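Local coordinates for lipoate-protein ligase 1 (Plasmodium falciparum, PDB 5T8U) that belongs to the lipoate-protein ligase family, with a catalytic domain of the lipoyl protein ligase A/B type that holds lipoic acid in this structure, at residues A[114-117]-A[118-121]; A[216-219]-A[220-224]. All blocks are in the same frame, centred on the assembly; numbering follows the deposited sequence.

Contact 1: A[114-117]-A[118-121]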
loop_
_atom_site.group_PDB
_atom_site.type_symbol
_atom_site.label_atom_id
_atom_site.label_comp_id
_atom_site.label_asym_id
_atom_site.label_seq_id
_atom_site.Cartn_x
_atom_site.Cartn_y
_atom_site.Cartn_z
ATOM N N ASN A 114 9.721 -0.143 -13.331
ATOM C CA ASN A 114 8.863 -1.263 -13.684
ATOM C C ASN A 114 8.479 -2.021 -12.419
ATOM O O ASN A 114 8.997 -1.760 -11.330
ATOM C CB ASN A 114 9.564 -2.200 -14.676
ATOM C CG ASN A 114 9.945 -1.501 -15.967
ATOM O OD1 ASN A 114 9.310 -0.525 -16.369
ATOM N ND2 ASN A 114 10.985 -1.998 -16.626
ATOM N N ILE A 115 7.552 -2.970 -12.570
ATOM C CA ILE A 115 7.147 -3.787 -11.434
ATOM C C ILE A 115 8.357 -4.546 -10.912
ATOM O O ILE A 115 9.104 -5.168 -11.678
ATOM C CB ILE A 115 6.003 -4.733 -11.827
ATOM C CG1 ILE A 115 4.769 -3.918 -12.233
ATOM C CG2 ILE A 115 5.661 -5.666 -10.665
ATOM C CD1 ILE A 115 3.575 -4.749 -12.674
ATOM N N ASN A 116 8.554 -4.498 -9.593
ATOM C CA ASN A 116 9.752 -5.042 -8.967
ATOM C C ASN A 116 9.412 -5.769 -7.670
ATOM O O ASN A 116 10.251 -5.860 -6.765
ATOM C CB ASN A 116 10.770 -3.928 -8.699
ATOM C CG ASN A 116 12.197 -4.440 -8.633
ATOM O OD1 ASN A 116 12.754 -4.889 -9.635
ATOM N ND2 ASN A 116 12.802 -4.357 -7.453
ATOM N N THR A 117 8.190 -6.296 -7.568
ATOM C CA THR A 117 7.734 -6.945 -6.343
ATOM C C THR A 117 8.694 -8.046 -5.903
ATOM O O THR A 117 9.272 -7.991 -4.809
ATOM C CB THR A 117 6.331 -7.518 -6.562
ATOM O OG1 THR A 117 5.449 -6.478 -7.003
ATOM C CG2 THR A 117 5.787 -8.126 -5.278
ATOM N N SER A 118 8.863 -9.065 -6.748
ATOM C CA SER A 118 9.685 -10.213 -6.382
ATOM C C SER A 118 11.080 -9.778 -5.947
ATOM O O SER A 118 11.594 -10.238 -4.922
ATOM C CB SER A 118 9.765 -11.189 -7.557
ATOM O OG SER A 118 8.475 -11.665 -7.907
ATOM N N SER A 119 11.707 -8.883 -6.714
ATOM C CA SER A 119 13.051 -8.429 -6.363
ATOM C C SER A 119 13.064 -7.737 -5.006
ATOM O O SER A 119 13.953 -7.989 -4.186
ATOM C CB SER A 119 13.594 -7.500 -7.448
ATOM O OG SER A 119 14.027 -8.237 -8.578
ATOM N N ASN A 120 12.089 -6.862 -4.749
ATOM C CA ASN A 120 12.006 -6.208 -3.445
ATOM C C ASN A 120 11.938 -7.241 -2.326
ATOM O O ASN A 120 12.707 -7.184 -1.354
ATOM C CB ASN A 120 10.787 -5.284 -3.402
ATOM C CG ASN A 120 10.811 -4.230 -4.496
ATOM O OD1 ASN A 120 11.843 -3.991 -5.123
ATOM N ND2 ASN A 120 9.672 -3.590 -4.726
ATOM N N PHE A 121 11.024 -8.207 -2.454
ATOM C CA PHE A 121 10.931 -9.268 -1.456
ATOM C C PHE A 121 12.243 -10.030 -1.327
ATOM O O PHE A 121 12.559 -10.537 -0.246
ATOM C CB PHE A 121 9.795 -10.231 -1.807
ATOM C CG PHE A 121 8.431 -9.736 -1.410
ATOM C CD1 PHE A 121 8.132 -9.494 -0.079
ATOM C CD2 PHE A 121 7.443 -9.534 -2.360
ATOM C CE1 PHE A 121 6.879 -9.044 0.296
ATOM C CE2 PHE A 121 6.184 -9.087 -1.990
ATOM C CZ PHE A 121 5.903 -8.842 -0.660
#
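Thr117 lays its methyl group beside the ring of Phe121, one helical turn further on, with CG2 of Thr117 3.4 Å from CE2 of Phe121. The two side chains run next to each other and point the same way. Threonine suits the place because its branches part company: CG2 stands anti to the backbone N, which brings the methyl alongside the aromatic ring, while OG1 stays beside the N. Between the same two residues the backbone closes the turn, Phe121 N bonding to Thr117 O at 2.9 Å with a nearly straight N-H...O angle of 173°.

This is the first turn of helix 117-132, which the chain enters from strand 105-112 through a short loop, and Asn116 occupies the N-cap position. Its amide makes no capping bond; it reaches instead along the outside of the turn to Asn120. With CG of Asn116 anti to its N (chi1 -155°), ND2 of Asn116 donates to OD1 of Asn120, a modelled distance of 2.5 Å that is probably too short to take literally. The bond leaves in the amide plane of Asn116 but arrives from above the carbonyl plane of Asn120, the two amides being turned 56° from each other. On the way, ND2 of Asn116 passes 3.2 Å from CB of Ser119, whose short side chain probably leaves the amide room to pass beside it.

Asparagine suits position 120 because one amide can accept and donate at once: OD1 faces ND2 of Asn116, while ND2 is bonded to ND1 of His165 on strand 162-170. The ring of Phe121 meets that same histidine, and its side chain also touches Ser154, a residue of the lipoic acid pocket.

Contact 2: A[216-219]-A[220-224]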
loop_
_atom_site.group_PDB
_atom_site.type_symbol
_atom_site.label_atom_id
_atom_site.label_comp_id
_atom_site.label_asym_id
_atom_site.label_seq_id
_atom_site.Cartn_x
_atom_site.Cartn_y
_atom_site.Cartn_z
ATOM N N LEU A 216 17.452 -3.392 11.787
ATOM C CA LEU A 216 16.779 -3.897 10.596
ATOM C C LEU A 216 16.880 -2.907 9.444
ATOM O O LEU A 216 17.149 -3.297 8.302
ATOM C CB LEU A 216 15.314 -4.202 10.918
ATOM C CG LEU A 216 14.422 -4.824 9.832
ATOM C CD1 LEU A 216 13.828 -3.769 8.901
ATOM C CD2 LEU A 216 15.160 -5.900 9.040
ATOM N N CYS A 217 16.663 -1.619 9.720
ATOM C CA CYS A 217 16.729 -0.613 8.665
ATOM C C CYS A 217 18.110 -0.582 8.021
ATOM O O CYS A 217 18.234 -0.613 6.792
ATOM C CB CYS A 217 16.366 0.759 9.230
ATOM S SG CYS A 217 14.590 1.012 9.499
ATOM N N ILE A 218 19.163 -0.522 8.840
ATOM C CA ILE A 218 20.523 -0.461 8.306
ATOM C C ILE A 218 20.806 -1.686 7.444
ATOM O O ILE A 218 21.271 -1.568 6.302
ATOM C CB ILE A 218 21.543 -0.321 9.453
ATOM C CG1 ILE A 218 21.395 1.052 10.116
ATOM C CG2 ILE A 218 22.979 -0.507 8.944
ATOM C CD1 ILE A 218 22.183 1.215 11.399
ATOM N N ALA A 219 20.524 -2.880 7.973
ATOM C CA ALA A 219 20.735 -4.092 7.185
ATOM C C ALA A 219 19.974 -4.026 5.864
ATOM O O ALA A 219 20.497 -4.417 4.811
ATOM C CB ALA A 219 20.307 -5.320 7.988
ATOM N N LEU A 220 18.742 -3.516 5.902
ATOM C CA LEU A 220 17.914 -3.464 4.702
ATOM C C LEU A 220 18.504 -2.518 3.663
ATOM O O LEU A 220 18.503 -2.827 2.465
ATOM C CB LEU A 220 16.496 -3.039 5.080
ATOM C CG LEU A 220 15.411 -3.137 4.010
ATOM C CD1 LEU A 220 15.317 -4.545 3.449
ATOM C CD2 LEU A 220 14.081 -2.713 4.606
ATOM N N ILE A 221 19.001 -1.358 4.097
ATOM C CA ILE A 221 19.668 -0.445 3.172
ATOM C C ILE A 221 20.903 -1.111 2.578
ATOM O O ILE A 221 21.175 -0.996 1.374
ATOM C CB ILE A 221 20.020 0.874 3.885
ATOM C CG1 ILE A 221 18.749 1.549 4.417
ATOM C CG2 ILE A 221 20.757 1.815 2.933
ATOM C CD1 ILE A 221 19.012 2.752 5.307
ATOM N N LYS A 222 21.666 -1.821 3.412
ATOM C CA LYS A 222 22.837 -2.543 2.927
ATOM C C LYS A 222 22.464 -3.493 1.794
ATOM O O LYS A 222 23.013 -3.413 0.691
ATOM C CB LYS A 222 23.494 -3.305 4.081
ATOM C CG LYS A 222 24.419 -2.455 4.941
ATOM C CD LYS A 222 24.937 -3.234 6.141
ATOM C CE LYS A 222 26.067 -2.496 6.848
ATOM N NZ LYS A 222 26.646 -3.291 7.971
ATOM N N GLU A 223 21.523 -4.405 2.051
ATOM C CA GLU A 223 21.137 -5.369 1.024
ATOM C C GLU A 223 20.452 -4.710 -0.168
ATOM O O GLU A 223 20.434 -5.295 -1.255
ATOM C CB GLU A 223 20.226 -6.440 1.624
ATOM C CG GLU A 223 20.958 -7.460 2.479
ATOM C CD GLU A 223 21.940 -8.296 1.679
ATOM O OE1 GLU A 223 22.748 -9.022 2.295
ATOM O OE2 GLU A 223 21.906 -8.225 0.433
ATOM N N PHE A 224 19.887 -3.517 0.011
ATOM C CA PHE A 224 19.304 -2.778 -1.105
ATOM C C PHE A 224 20.392 -2.277 -2.050
ATOM O O PHE A 224 20.449 -2.667 -3.228
ATOM C CB PHE A 224 18.469 -1.621 -0.548
ATOM C CG PHE A 224 17.901 -0.703 -1.593
ATOM C CD1 PHE A 224 16.717 -1.014 -2.241
ATOM C CD2 PHE A 224 18.531 0.492 -1.898
ATOM C CE1 PHE A 224 16.186 -0.159 -3.188
ATOM C CE2 PHE A 224 18.006 1.349 -2.844
ATOM C CZ PHE A 224 16.831 1.022 -3.491
#
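Leu220 meets the preceding turn of its helix first through CB, which lies 3.3 Å from Leu216 O and 3.4 Å from Cys217 O, snug against two backbone carbonyls. From CB the chain goes to CG, which stands anti to the backbone N (chi1 -170°), and there it forks. At the tip CD2 of Leu220 comes to 4.4 Å from CD1 of Leu216, a loose apolar contact between leucines four residues apart on one face of the helix. Leucine suits position 220, since its unbranched CB fits close to the carbonyls and the fork at CG carries the bulk outward to the neighbours.

Each backbone N from Leu220 to Glu223 is bonded to the carbonyl O four residues earlier, the regular pattern of an alpha-helix. Leu220 N gives the most bent of these four bonds to Leu216 O, at 151°, whereas Glu223 N reaches Ala219 O at 171°. On the next face Ile221 places CG1 3.3 Å from Cys217 O, and its apolar side chain suits a place packed against Leu58 and Val14. Lys222 instead stretches its aliphatic chain past Ile218, with CE of Lys222 4.2 Å from CG2 of Ile218, as suits an exposed flank.

Ala219 has just a methyl to offer where the helix meets His131 of helix 117-132. Glu223, on the same flank, bonds through OE1 to ND2 of Asn130. Leu220 itself touches both Thr127 of that helix and Leu58 of strand 55-59, while Ile221 and Phe224 pack on Val14 of strand 13-17.

Contact 1 comes first along the chain, where the loop after strand 105-112 turns into helix 117-132; contact 2 follows, wholly within helix 213-227. Their centres are 16 Å apart and their nearest atoms about 6 Å, so they do not touch. Helix 117-132 nevertheless connects them: contact 1 includes its first turn, and its later residues Thr127, Asn130 and His131 meet the helix of contact 2. Both helices pack on the large mixed sheet of the lipoyl protein ligase A/B catalytic domain, contact 1 on strands 150-159 and 162-170, contact 2 on strands 55-59 and 13-17. The side chain of Phe121 is about 9 Å from the lipoic acid and that of Leu220 about 12 Å.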